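Local coordinates for protein beta-lactamase (Klebsiella pneumoniae, PDB 6HUH) that probably hydrolyses beta-lactam antibiotics to substituted beta-amino acids, as a class D beta-lactamase that confers antibiotic resistance, at residues A[111-114]-A[115-119]; A[56-59]-A[60-64]. All coordinates share one frame; numbering follows the deposited sequence.

Interaction 1. Residues A[111-114]-A[115-119]; sequences EWLG and AARFQ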
# COMPACT_ATOMS: atom_id res chain seq x y z
N GLU A 111 -2.48 -20.67 12.33
CA GLU A 111 -2.32 -22.12 12.05
C GLU A 111 -0.83 -22.52 12.04
O GLU A 111 -0.49 -23.62 12.46
CB GLU A 111 -2.95 -22.50 10.70
CG GLU A 111 -4.45 -22.74 10.75
CD GLU A 111 -5.12 -22.98 9.41
OE1 GLU A 111 -6.26 -22.50 9.23
OE2 GLU A 111 -4.51 -23.66 8.55
N TRP A 112 0.03 -21.60 11.56
CA TRP A 112 1.48 -21.72 11.51
C TRP A 112 2.12 -21.56 12.90
O TRP A 112 3.14 -22.19 13.16
CB TRP A 112 2.04 -20.67 10.54
CG TRP A 112 3.53 -20.71 10.41
CD1 TRP A 112 4.25 -21.42 9.50
CD2 TRP A 112 4.49 -20.02 11.22
NE1 TRP A 112 5.60 -21.23 9.70
CE2 TRP A 112 5.77 -20.36 10.75
CE3 TRP A 112 4.39 -19.13 12.30
CZ2 TRP A 112 6.94 -19.87 11.33
CZ3 TRP A 112 5.55 -18.64 12.88
CH2 TRP A 112 6.81 -19.01 12.40
N LEU A 113 1.57 -20.67 13.76
CA LEU A 113 2.12 -20.44 15.11
C LEU A 113 1.86 -21.61 16.04
O LEU A 113 2.75 -22.02 16.80
CB LEU A 113 1.49 -19.19 15.74
CG LEU A 113 2.21 -17.86 15.56
CD1 LEU A 113 1.29 -16.75 15.98
CD2 LEU A 113 3.46 -17.79 16.41
N GLY A 114 0.63 -22.11 15.98
CA GLY A 114 0.14 -23.16 16.84
C GLY A 114 -0.59 -22.51 17.99
O GLY A 114 -0.30 -21.37 18.33
N ALA A 115 -1.56 -23.23 18.57
CA ALA A 115 -2.39 -22.72 19.66
C ALA A 115 -1.59 -22.41 20.93
O ALA A 115 -1.95 -21.47 21.64
CB ALA A 115 -3.51 -23.69 19.95
N ALA A 116 -0.49 -23.16 21.18
CA ALA A 116 0.38 -22.98 22.35
C ALA A 116 1.14 -21.65 22.32
O ALA A 116 1.11 -20.92 23.31
CB ALA A 116 1.34 -24.14 22.48
N ARG A 117 1.80 -21.33 21.17
CA ARG A 117 2.54 -20.07 20.96
C ARG A 117 1.56 -18.88 20.97
O ARG A 117 1.85 -17.86 21.59
CB ARG A 117 3.33 -20.12 19.64
CG ARG A 117 4.82 -19.82 19.75
CD ARG A 117 5.52 -20.25 18.46
NE ARG A 117 6.78 -19.53 18.20
CZ ARG A 117 7.43 -19.56 17.04
NH1 ARG A 117 6.94 -20.26 16.02
NH2 ARG A 117 8.56 -18.90 16.88
N PHE A 118 0.40 -19.04 20.30
CA PHE A 118 -0.67 -18.04 20.20
C PHE A 118 -1.05 -17.60 21.60
O PHE A 118 -0.93 -16.42 21.92
CB PHE A 118 -1.88 -18.64 19.44
CG PHE A 118 -3.06 -17.75 19.14
CD1 PHE A 118 -2.88 -16.41 18.82
CD2 PHE A 118 -4.34 -18.27 19.05
CE1 PHE A 118 -3.96 -15.60 18.49
CE2 PHE A 118 -5.42 -17.47 18.70
CZ PHE A 118 -5.24 -16.14 18.43
N GLN A 119 -1.41 -18.57 22.46
CA GLN A 119 -1.74 -18.34 23.86
C GLN A 119 -0.57 -17.73 24.61
O GLN A 119 -0.81 -16.82 25.38
CB GLN A 119 -2.20 -19.65 24.54
CG GLN A 119 -2.91 -19.48 25.88
CD GLN A 119 -4.29 -18.89 25.75
OE1 GLN A 119 -5.24 -19.55 25.32
NE2 GLN A 119 -4.44 -17.62 26.14
O HOH W 1 5.22 -22.01 14.92
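R117 reaches back across the turn at G114 and lays its long arm over L113, with its guanidinium ending beside the indole of W112. The chain is extended from CG to NE, and its CD lies 3.8 Å from CD2 of L113, the two side chains meeting at about a right angle. Farther out, NH1 of R117 stands 3.8 Å from CZ3 of W112. NH1 approaches the ring obliquely, with ring and guanidinium planes 34° apart. W112 comes to this place with CG anti to its backbone N (chi1 -180°), which carries the benzo end of the indole toward the arginine. One water ties the turn together: it donates to O of W112 at 2.7 Å and to O of L113 at 3.1 Å, and weakly accepts from NH1 of R117, lying at the edge of the guanidinium in its plane. Two carbonyls at the end of the first helix thereby gain a shared partner. G114 leaves helical geometry with positive phi (96°) and serves as N-cap residue of the next helix; its O accepts from N of F118 at 3.1 Å, which closes the first turn. G114 alone separates helix 103-113 from helix 115-124, and the chain turns there from one helix into the next. Helix 56-64 packs against this corner, and the ring of W112 also meets that of F66. The ring of F118 leads away from the corner and packs on L142 of helix 141-144 and on the loop residues L132 and W146.

Interaction 2. Residues A[56-59]-A[60-64]; sequences PLAL and MGYDS
M60 folds back along its own helix to meet P56 and L57, the apolar centre of this turn. With CG anti to the carbonyl carbon (chi1 -68°) and the chain extended beyond it, its SD comes 3.9 Å from CD2 of L57, the two side chains crossing at a slant, and its CE ends 4.2 Å from CB of P56. W97, S106 and T110 border L57, while F118 and Y121 border M60. Beneath these side chains run i to i+4 backbone bonds: N of M60 donates to O of P56 at 3.0 Å, N of G61 to O of L57 at 2.8 Å (N-H...O angle 169°), and N of D63 to O of L59 at 2.8 Å. At the polar edge, OG of S64 donates to O of M60 at 2.7 Å from above the carbonyl plane, and N of S64 bonds the same oxygen. D63 OD2 bonds the hydroxyl of Y121, and Y62 stacks on H179 while its OH bonds O of D69. This mostly buried helix thus packs L57 and M60 on neighbouring helices, while its later residues add polar links, a short way from the predicted nucleophile S51.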
# COMPACT_ATOMS: atom_id res chain seq x y z
N PRO A 56 -1.68 -7.06 17.61
CA PRO A 56 -0.87 -8.11 18.27
C PRO A 56 -0.43 -9.22 17.32
O PRO A 56 0.67 -9.75 17.51
CB PRO A 56 -1.78 -8.65 19.37
CG PRO A 56 -3.11 -8.14 19.08
CD PRO A 56 -2.99 -6.90 18.29
N LEU A 57 -1.24 -9.54 16.28
CA LEU A 57 -0.92 -10.54 15.26
C LEU A 57 0.30 -10.13 14.41
O LEU A 57 1.18 -10.96 14.16
CB LEU A 57 -2.14 -10.90 14.39
CG LEU A 57 -3.24 -11.77 15.04
CD1 LEU A 57 -4.38 -12.01 14.08
CD2 LEU A 57 -2.71 -13.11 15.50
N ALA A 58 0.38 -8.84 14.00
CA ALA A 58 1.53 -8.31 13.24
C ALA A 58 2.83 -8.48 14.05
O ALA A 58 3.86 -8.77 13.46
CB ALA A 58 1.32 -6.84 12.91
N LEU A 59 2.76 -8.33 15.40
CA LEU A 59 3.91 -8.50 16.29
C LEU A 59 4.33 -9.96 16.41
O LEU A 59 5.53 -10.25 16.35
CB LEU A 59 3.61 -7.93 17.67
CG LEU A 59 3.42 -6.43 17.77
CD1 LEU A 59 2.55 -6.10 18.96
CD2 LEU A 59 4.77 -5.70 17.85
N MET A 60 3.33 -10.88 16.58
CA MET A 60 3.53 -12.33 16.67
C MET A 60 4.21 -12.77 15.39
O MET A 60 5.30 -13.36 15.44
CB MET A 60 2.19 -13.08 16.83
CG MET A 60 1.49 -12.84 18.13
SD MET A 60 -0.04 -13.83 18.25
CE MET A 60 -1.00 -12.77 19.35
N GLY A 61 3.60 -12.41 14.26
CA GLY A 61 4.07 -12.69 12.91
C GLY A 61 5.47 -12.19 12.58
O GLY A 61 6.22 -12.89 11.92
N TYR A 62 5.84 -11.00 13.05
CA TYR A 62 7.20 -10.53 12.81
C TYR A 62 8.20 -11.09 13.79
O TYR A 62 9.34 -11.32 13.41
CB TYR A 62 7.28 -9.00 12.77
CG TYR A 62 6.72 -8.43 11.50
CD1 TYR A 62 7.39 -8.57 10.29
CD2 TYR A 62 5.52 -7.72 11.50
CE1 TYR A 62 6.87 -8.04 9.11
CE2 TYR A 62 4.98 -7.20 10.32
CZ TYR A 62 5.65 -7.36 9.13
OH TYR A 62 5.10 -6.82 8.01
N ASP A 63 7.80 -11.31 15.04
CA ASP A 63 8.69 -11.85 16.07
C ASP A 63 9.08 -13.30 15.78
O ASP A 63 10.24 -13.67 15.97
CB ASP A 63 8.04 -11.73 17.46
CG ASP A 63 8.99 -12.05 18.60
OD1 ASP A 63 10.01 -11.29 18.76
OD2 ASP A 63 8.72 -13.03 19.34
N SER A 64 8.10 -14.12 15.35
CA SER A 64 8.29 -15.53 15.07
C SER A 64 8.96 -15.78 13.72
O SER A 64 9.64 -16.79 13.56
CB SER A 64 6.97 -16.28 15.18
OG SER A 64 5.98 -15.74 14.33

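Overall arrangement
Interaction 2 comes first along the chain and closes before interaction 1 opens; their centres lie 11 Å apart, on the same side of the chain's centre. Both belong to the helical part of the penicillin-binding transpeptidase fold. Residues 56-64 form one helix, whereas residues 111-119 span the corner between helices 103-113 and 115-124, and the two regions touch directly: CD1 of L113 packs 3.9 Å from CB of M60, and NH2 of R117 lies 3.5 Å from CB of S64. The corner, more peripheral at about 18 Å from the centre of the chain, thus backs the helix that leads on from S51, the predicted acyl-ester serine.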